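Local structure of activated BY transcription factor SSRB (Salmonella enterica, 2WNW) at residues L245-A249 with Q279-Q283; L265-Y270 with L290-C296. The protein is a glycosyl hydrolase family 30 protein, also called SrfJ, that combines a TIM barrel with a beta-sandwich domain. All coordinates share one frame; numbering follows the deposited sequence.

Overall arrangement
Both contacts belong to the eight-stranded TIM barrel, with centres about 13 Å apart. Interaction 2 pairs the neighbouring parallel strands 264-268 and 289-294 about 7 Å from the centre of the chain; interaction 1 packs helix 245-252 against helix 275-284 on the outer layer. Their segments alternate along the sequence: helix, strand, helix, strand. Helix 275-284 is the crossover of the beta-alpha-beta unit whose two strands form interaction 2. The layers meet directly, Ala249 CB lying 3.7 Å from Leu265 CD2 and Leu281 CB 3.9 Å from Leu290 CD1. One continuous apolar core thus joins the strand pair to the helices, whose outer side faces the second subunit.

Interaction 1 of 2, residues L245-A249 with Q279-Q283; sequences LVDWA and QYLAQ
Leu281 of helix 275-284 reaches across to Leu245, Val246 and Ala249 of helix 245-252, and apolar contact is the whole of the interaction: no hydrogen bond links the two segments. The axes of the two short helical segments approach to 10.3 Å, at 35° to each other, and the segments together bury 213 Å². Methyl CD1 of Leu281 enters between Leu245 and Ala249, one helical turn apart, meeting Leu245 CG at 3.7 Å and Ala249 CB at 3.7 Å. Its other methyl, CD2, also touches Ala249 CB, at 3.8 Å, so that the small side chain receives both branches of the leucine fork. The CG of Leu281 stands anti to its own carbonyl carbon (chi1 -68°), and from there the fork extends over the alanine. Val246 CG2 flanks the base of this fork, 4.2 Å from Leu281 CG.

The aromatic part is lighter. Val246 turns CG1 to the ring of Tyr280, 4.0 Å from CD2, and the two side chains cross at about a right angle; the approach to the ring is oblique.

Polar and subunit contacts frame this core. The backbone N of Val246 is hydrogen-bonded to OE1 of Gln277, a side-chain tie to the other helix just before 279-283. On the outer side, Tyr280 meets the ring of His40 of the second subunit, while Val246 packs on its Leu37 and Asp247 forms a salt bridge to its Arg39. With only methyl, methine and ring carbons meeting between the segments, cohesion here rests on dispersion and the exclusion of water, without directional bonds.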
ATOM      1  N   LEU A 245       3.267  10.516 -12.466  1.00 16.61           N
ATOM      2  CA  LEU A 245       3.323   9.226 -13.144  1.00 17.48           C
ATOM      3  C   LEU A 245       2.064   8.808 -13.920  1.00 17.77           C
ATOM      4  O   LEU A 245       2.128   8.528 -15.122  1.00 15.07           O
ATOM      5  CB  LEU A 245       3.677   8.154 -12.112  1.00 20.37           C
ATOM      6  CG  LEU A 245       4.382   6.871 -12.540  1.00 23.52           C
ATOM      7  CD1 LEU A 245       5.580   7.190 -13.417  1.00 21.39           C
ATOM      8  CD2 LEU A 245       4.819   6.118 -11.283  1.00 24.22           C
ATOM      9  N   VAL A 246       0.924   8.758 -13.240  1.00 16.51           N
ATOM     10  CA  VAL A 246      -0.313   8.341 -13.891  1.00 17.50           C
ATOM     11  C   VAL A 246      -0.782   9.294 -14.990  1.00 17.73           C
ATOM     12  O   VAL A 246      -1.170   8.849 -16.074  1.00 16.49           O
ATOM     13  CB  VAL A 246      -1.442   8.142 -12.855  1.00 17.49           C
ATOM     14  CG1 VAL A 246      -2.742   7.781 -13.559  1.00 17.67           C
ATOM     15  CG2 VAL A 246      -1.053   7.034 -11.877  1.00 16.52           C
ATOM     16  N   ASP A 247      -0.741  10.597 -14.721  1.00 17.62           N
ATOM     17  CA  ASP A 247      -1.175  11.585 -15.709  1.00 19.24           C
ATOM     18  C   ASP A 247      -0.411  11.445 -17.027  1.00 18.06           C
ATOM     19  O   ASP A 247      -1.002  11.475 -18.110  1.00 19.34           O
ATOM     20  CB  ASP A 247      -0.989  13.013 -15.178  1.00 18.47           C
ATOM     21  CG  ASP A 247      -1.857  13.316 -13.964  1.00 20.77           C
ATOM     22  OD1 ASP A 247      -3.034  12.901 -13.947  1.00 19.93           O
ATOM     23  OD2 ASP A 247      -1.364  13.990 -13.029  1.00 22.86           O
ATOM     24  N   TRP A 248       0.907  11.301 -16.925  1.00 17.86           N
ATOM     25  CA  TRP A 248       1.768  11.173 -18.096  1.00 16.85           C
ATOM     26  C   TRP A 248       1.540   9.862 -18.834  1.00 17.40           C
ATOM     27  O   TRP A 248       1.407   9.841 -20.060  1.00 16.24           O
ATOM     28  CB  TRP A 248       3.227  11.268 -17.660  1.00 16.41           C
ATOM     29  CG  TRP A 248       4.191  11.543 -18.766  1.00 16.46           C
ATOM     30  CD1 TRP A 248       4.966  10.634 -19.430  1.00 14.88           C
ATOM     31  CD2 TRP A 248       4.560  12.829 -19.268  1.00 14.94           C
ATOM     32  NE1 TRP A 248       5.809  11.280 -20.304  1.00 16.94           N
ATOM     33  CE2 TRP A 248       5.578  12.628 -20.225  1.00 14.97           C
ATOM     34  CE3 TRP A 248       4.134  14.137 -18.996  1.00 16.39           C
ATOM     35  CZ2 TRP A 248       6.179  13.689 -20.913  1.00 18.34           C
ATOM     36  CZ3 TRP A 248       4.733  15.192 -19.679  1.00 17.34           C
ATOM     37  CH2 TRP A 248       5.744  14.959 -20.625  1.00 16.12           C
ATOM     38  N   ALA A 249       1.498   8.767 -18.082  1.00 15.68           N
ATOM     39  CA  ALA A 249       1.287   7.452 -18.672  1.00 16.57           C
ATOM     40  C   ALA A 249      -0.033   7.411 -19.439  1.00 17.25           C
ATOM     41  O   ALA A 249      -0.101   6.884 -20.550  1.00 17.52           O
ATOM     42  CB  ALA A 249       1.296   6.380 -17.572  1.00 17.15           C
ATOM     43  N   GLN A 279       1.506   1.459  -8.232  1.00 16.61           N
ATOM     44  CA  GLN A 279       0.582   0.331  -8.154  1.00 17.93           C
ATOM     45  C   GLN A 279      -0.548   0.390  -9.178  1.00 17.23           C
ATOM     46  O   GLN A 279      -0.892  -0.626  -9.785  1.00 17.46           O
ATOM     47  CB  GLN A 279      -0.005   0.226  -6.746  1.00 22.49           C
ATOM     48  CG  GLN A 279      -0.860  -1.011  -6.550  1.00 28.42           C
ATOM     49  CD  GLN A 279      -0.885  -1.465  -5.112  1.00 34.87           C
ATOM     50  OE1 GLN A 279      -1.427  -0.781  -4.242  1.00 38.45           O
ATOM     51  NE2 GLN A 279      -0.284  -2.621  -4.848  1.00 38.47           N
ATOM     52  N   TYR A 280      -1.121   1.573  -9.375  1.00 15.63           N
ATOM     53  CA  TYR A 280      -2.204   1.729 -10.343  1.00 17.46           C
ATOM     54  C   TYR A 280      -1.706   1.370 -11.745  1.00 16.11           C
ATOM     55  O   TYR A 280      -2.376   0.653 -12.486  1.00 16.08           O
ATOM     56  CB  TYR A 280      -2.727   3.170 -10.346  1.00 17.32           C
ATOM     57  CG  TYR A 280      -3.955   3.375 -11.215  1.00 18.27           C
ATOM     58  CD1 TYR A 280      -5.193   2.843 -10.847  1.00 19.74           C
ATOM     59  CD2 TYR A 280      -3.879   4.096 -12.405  1.00 20.93           C
ATOM     60  CE1 TYR A 280      -6.324   3.027 -11.642  1.00 22.45           C
ATOM     61  CE2 TYR A 280      -5.004   4.286 -13.209  1.00 22.58           C
ATOM     62  CZ  TYR A 280      -6.221   3.750 -12.821  1.00 22.93           C
ATOM     63  OH  TYR A 280      -7.336   3.937 -13.610  1.00 25.70           O
ATOM     64  N   LEU A 281      -0.534   1.879 -12.112  1.00 17.19           N
ATOM     65  CA  LEU A 281       0.016   1.588 -13.433  1.00 16.72           C
ATOM     66  C   LEU A 281       0.423   0.124 -13.559  1.00 17.14           C
ATOM     67  O   LEU A 281       0.372  -0.454 -14.647  1.00 17.64           O
ATOM     68  CB  LEU A 281       1.224   2.487 -13.730  1.00 16.16           C
ATOM     69  CG  LEU A 281       0.952   3.985 -13.926  1.00 17.24           C
ATOM     70  CD1 LEU A 281       2.218   4.643 -14.468  1.00 15.73           C
ATOM     71  CD2 LEU A 281      -0.201   4.200 -14.902  1.00 17.05           C
ATOM     72  N   ALA A 282       0.831  -0.476 -12.445  1.00 17.33           N
ATOM     73  CA  ALA A 282       1.232  -1.877 -12.458  1.00 18.71           C
ATOM     74  C   ALA A 282       0.014  -2.743 -12.775  1.00 20.55           C
ATOM     75  O   ALA A 282       0.135  -3.799 -13.392  1.00 21.65           O
ATOM     76  CB  ALA A 282       1.818  -2.270 -11.106  1.00 19.12           C
ATOM     77  N   GLN A 283      -1.160  -2.287 -12.355  1.00 20.72           N
ATOM     78  CA  GLN A 283      -2.390  -3.032 -12.599  1.00 23.41           C
ATOM     79  C   GLN A 283      -2.969  -2.723 -13.982  1.00 24.16           C
ATOM     80  O   GLN A 283      -3.532  -3.602 -14.632  1.00 23.95           O
ATOM     81  CB  GLN A 283      -3.413  -2.712 -11.503  1.00 25.49           C
ATOM     82  CG  GLN A 283      -2.879  -2.973 -10.094  1.00 31.35           C
ATOM     83  CD  GLN A 283      -3.802  -2.471  -8.994  1.00 36.40           C
ATOM     84  OE1 GLN A 283      -4.328  -1.357  -9.065  1.00 38.53           O
ATOM     85  NE2 GLN A 283      -3.986  -3.285  -7.959  1.00 39.06           N
TER

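Interaction 2 of 2, residues L265-Y270 with L290-C296; sequences LAFHWY and LLFSEGC
Strands 264-268 and 289-294 are consecutive parallel strands of the TIM barrel, the two ends of a beta-alpha-beta crossover through helix 275-284. Their backbones are laced by three hydrogen bonds: Leu291 N to Leu265 O (2.9 Å), Phe267 N to Leu291 O (2.8 Å) and Ser293 N to Phe267 O (2.9 Å). Leu265, Phe267, Leu290 and Phe292 share the face turned to the surrounding helices. There the Phe267 ring lies back over the neighbouring strand, its chi1 of 55° setting CG between the backbone N and carbonyl carbon, and one face receives the CH of Phe292 CA, 4.0 Å from the centroid. The Phe292 side chain crosses that of Phe267 at about a right angle, and its ring meets Trp269 obliquely.

Inside the barrel, Glu294 CB sits over one face of the His268 imidazole, 3.8 Å from its centroid, and Ser293 OG lies at the ring edge. Asp239 binds both His268 NE2 and Ser293 OG, fixing the position of the imidazole. The Glu294 carboxylate is divided between partners: OE1 forms a salt bridge with Arg87, while OE2 also bonds to a glycerol in the pocket.

Beyond the strands, Gly295 CA rests over the five-membered ring of Trp269, whose NE1 donates in the ring plane to Cys296 O at 3.2 Å. Tyr270 OH donates to Glu294 OE2 at 2.6 Å, on the anti lone pair, with ring and carboxylate planes 67° apart.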
ATOM      1  N   LEU A 265       7.925   3.228 -18.045  1.00 17.87           N
ATOM      2  CA  LEU A 265       8.243   4.552 -17.537  1.00 17.08           C
ATOM      3  C   LEU A 265       9.295   4.465 -16.455  1.00 16.44           C
ATOM      4  O   LEU A 265       9.321   3.511 -15.677  1.00 16.54           O
ATOM      5  CB  LEU A 265       7.003   5.238 -16.960  1.00 17.22           C
ATOM      6  CG  LEU A 265       5.807   5.507 -17.881  1.00 19.75           C
ATOM      7  CD1 LEU A 265       4.930   4.265 -17.958  1.00 21.06           C
ATOM      8  CD2 LEU A 265       5.007   6.675 -17.323  1.00 20.78           C
ATOM      9  N   ALA A 266      10.173   5.459 -16.424  1.00 14.42           N
ATOM     10  CA  ALA A 266      11.211   5.523 -15.405  1.00 14.22           C
ATOM     11  C   ALA A 266      10.751   6.618 -14.450  1.00 14.61           C
ATOM     12  O   ALA A 266      10.037   7.530 -14.856  1.00 15.14           O
ATOM     13  CB  ALA A 266      12.540   5.893 -16.033  1.00 14.10           C
ATOM     14  N   PHE A 267      11.134   6.532 -13.181  1.00 13.73           N
ATOM     15  CA  PHE A 267      10.729   7.563 -12.235  1.00 14.50           C
ATOM     16  C   PHE A 267      11.763   7.806 -11.150  1.00 14.57           C
ATOM     17  O   PHE A 267      12.632   6.968 -10.902  1.00 14.12           O
ATOM     18  CB  PHE A 267       9.370   7.231 -11.604  1.00 13.44           C
ATOM     19  CG  PHE A 267       9.311   5.877 -10.948  1.00 15.99           C
ATOM     20  CD1 PHE A 267       8.816   4.776 -11.638  1.00 17.12           C
ATOM     21  CD2 PHE A 267       9.756   5.706  -9.641  1.00 16.08           C
ATOM     22  CE1 PHE A 267       8.762   3.518 -11.034  1.00 17.94           C
ATOM     23  CE2 PHE A 267       9.708   4.451  -9.026  1.00 18.20           C
ATOM     24  CZ  PHE A 267       9.209   3.359  -9.727  1.00 17.83           C
ATOM     25  N   HIS A 268      11.661   8.973 -10.519  1.00 14.76           N
ATOM     26  CA  HIS A 268      12.570   9.392  -9.458  1.00 13.95           C
ATOM     27  C   HIS A 268      11.769   9.555  -8.165  1.00 14.94           C
ATOM     28  O   HIS A 268      10.547   9.384  -8.165  1.00 14.16           O
ATOM     29  CB  HIS A 268      13.233  10.721  -9.840  1.00 14.82           C
ATOM     30  CG  HIS A 268      13.911  10.700 -11.179  1.00 15.09           C
ATOM     31  ND1 HIS A 268      14.402  11.840 -11.781  1.00 15.49           N
ATOM     32  CD2 HIS A 268      14.176   9.681 -12.031  1.00 14.32           C
ATOM     33  CE1 HIS A 268      14.937  11.523 -12.948  1.00 16.19           C
ATOM     34  NE2 HIS A 268      14.813  10.219 -13.124  1.00 16.58           N
ATOM     35  N   TRP A 269      12.444   9.909  -7.073  1.00 14.07           N
ATOM     36  CA  TRP A 269      11.759  10.040  -5.787  1.00 15.11           C
ATOM     37  C   TRP A 269      11.756  11.429  -5.165  1.00 14.48           C
ATOM     38  O   TRP A 269      11.368  11.586  -4.012  1.00 15.42           O
ATOM     39  CB  TRP A 269      12.373   9.065  -4.770  1.00 15.21           C
ATOM     40  CG  TRP A 269      13.766   9.432  -4.261  1.00 15.04           C
ATOM     41  CD1 TRP A 269      14.334  10.680  -4.218  1.00 16.92           C
ATOM     42  CD2 TRP A 269      14.709   8.549  -3.636  1.00 14.33           C
ATOM     43  NE1 TRP A 269      15.564  10.626  -3.600  1.00 15.74           N
ATOM     44  CE2 TRP A 269      15.818   9.331  -3.233  1.00 15.38           C
ATOM     45  CE3 TRP A 269      14.722   7.170  -3.371  1.00 13.84           C
ATOM     46  CZ2 TRP A 269      16.931   8.781  -2.579  1.00 13.55           C
ATOM     47  CZ3 TRP A 269      15.834   6.622  -2.717  1.00 14.27           C
ATOM     48  CH2 TRP A 269      16.917   7.428  -2.332  1.00 14.44           C
ATOM     49  N   TYR A 270      12.160  12.440  -5.922  1.00 16.53           N
ATOM     50  CA  TYR A 270      12.279  13.780  -5.362  1.00 16.53           C
ATOM     51  C   TYR A 270      11.043  14.498  -4.821  1.00 16.96           C
ATOM     52  O   TYR A 270      11.187  15.530  -4.165  1.00 17.87           O
ATOM     53  CB  TYR A 270      13.040  14.669  -6.351  1.00 16.24           C
ATOM     54  CG  TYR A 270      14.407  14.098  -6.696  1.00 16.63           C
ATOM     55  CD1 TYR A 270      14.693  13.643  -7.982  1.00 17.33           C
ATOM     56  CD2 TYR A 270      15.401  13.978  -5.723  1.00 17.10           C
ATOM     57  CE1 TYR A 270      15.937  13.082  -8.293  1.00 16.91           C
ATOM     58  CE2 TYR A 270      16.645  13.419  -6.021  1.00 17.26           C
ATOM     59  CZ  TYR A 270      16.904  12.973  -7.309  1.00 17.22           C
ATOM     60  OH  TYR A 270      18.127  12.417  -7.608  1.00 16.84           O
ATOM     61  N   LEU A 290       8.011  -0.433 -14.808  1.00 16.88           N
ATOM     62  CA  LEU A 290       7.997   0.783 -14.000  1.00 16.78           C
ATOM     63  C   LEU A 290       9.317   0.794 -13.239  1.00 15.38           C
ATOM     64  O   LEU A 290       9.429   0.259 -12.140  1.00 14.39           O
ATOM     65  CB  LEU A 290       6.809   0.759 -13.038  1.00 18.32           C
ATOM     66  CG  LEU A 290       5.453   0.588 -13.735  1.00 20.42           C
ATOM     67  CD1 LEU A 290       4.348   0.469 -12.692  1.00 20.45           C
ATOM     68  CD2 LEU A 290       5.190   1.770 -14.662  1.00 22.05           C
ATOM     69  N   LEU A 291      10.311   1.419 -13.851  1.00 15.82           N
ATOM     70  CA  LEU A 291      11.663   1.471 -13.315  1.00 15.46           C
ATOM     71  C   LEU A 291      12.032   2.686 -12.470  1.00 14.44           C
ATOM     72  O   LEU A 291      11.792   3.825 -12.873  1.00 15.17           O
ATOM     73  CB  LEU A 291      12.640   1.369 -14.491  1.00 14.80           C
ATOM     74  CG  LEU A 291      14.140   1.556 -14.271  1.00 14.87           C
ATOM     75  CD1 LEU A 291      14.697   0.377 -13.489  1.00 13.78           C
ATOM     76  CD2 LEU A 291      14.831   1.679 -15.625  1.00 14.02           C
ATOM     77  N   PHE A 292      12.617   2.442 -11.299  1.00 14.79           N
ATOM     78  CA  PHE A 292      13.081   3.546 -10.462  1.00 14.18           C
ATOM     79  C   PHE A 292      14.455   3.842 -11.055  1.00 14.63           C
ATOM     80  O   PHE A 292      15.376   3.029 -10.939  1.00 15.63           O
ATOM     81  CB  PHE A 292      13.239   3.132  -8.998  1.00 14.41           C
ATOM     82  CG  PHE A 292      13.881   4.195  -8.155  1.00 14.25           C
ATOM     83  CD1 PHE A 292      13.166   5.327  -7.779  1.00 13.80           C
ATOM     84  CD2 PHE A 292      15.224   4.103  -7.802  1.00 14.79           C
ATOM     85  CE1 PHE A 292      13.787   6.362  -7.065  1.00 15.06           C
ATOM     86  CE2 PHE A 292      15.851   5.132  -7.089  1.00 16.25           C
ATOM     87  CZ  PHE A 292      15.122   6.264  -6.724  1.00 14.46           C
ATOM     88  N   SER A 293      14.601   5.003 -11.684  1.00 15.54           N
ATOM     89  CA  SER A 293      15.857   5.330 -12.348  1.00 16.21           C
ATOM     90  C   SER A 293      16.821   6.293 -11.673  1.00 15.60           C
ATOM     91  O   SER A 293      17.967   6.401 -12.102  1.00 16.50           O
ATOM     92  CB  SER A 293      15.561   5.854 -13.753  1.00 15.72           C
ATOM     93  OG  SER A 293      14.802   7.047 -13.676  1.00 13.83           O
ATOM     94  N   GLU A 294      16.380   7.010 -10.648  1.00 15.55           N
ATOM     95  CA  GLU A 294      17.286   7.944  -9.995  1.00 15.43           C
ATOM     96  C   GLU A 294      16.778   8.513  -8.679  1.00 15.73           C
ATOM     97  O   GLU A 294      15.604   8.839  -8.534  1.00 16.55           O
ATOM     98  CB  GLU A 294      17.612   9.111 -10.930  1.00 14.63           C
ATOM     99  CG  GLU A 294      18.720  10.010 -10.405  1.00 15.40           C
ATOM    100  CD  GLU A 294      18.649  11.415 -10.967  1.00 18.72           C
ATOM    101  OE1 GLU A 294      18.679  11.567 -12.207  1.00 18.00           O
ATOM    102  OE2 GLU A 294      18.566  12.366 -10.161  1.00 19.46           O
ATOM    103  N   GLY A 295      17.698   8.639  -7.732  1.00 16.40           N
ATOM    104  CA  GLY A 295      17.377   9.196  -6.437  1.00 14.82           C
ATOM    105  C   GLY A 295      18.673   9.415  -5.681  1.00 14.85           C
ATOM    106  O   GLY A 295      19.667   8.728  -5.930  1.00 14.05           O
ATOM    107  N   CYS A 296      18.673  10.392  -4.780  1.00 13.32           N
ATOM    108  CA  CYS A 296      19.842  10.684  -3.958  1.00 14.07           C
ATOM    109  C   CYS A 296      19.399  11.575  -2.806  1.00 14.90           C
ATOM    110  O   CYS A 296      18.255  12.041  -2.770  1.00 13.42           O
ATOM    111  CB  CYS A 296      20.935  11.395  -4.774  1.00 13.37           C
ATOM    112  SG  CYS A 296      20.575  13.117  -5.243  1.00 17.71           S
TER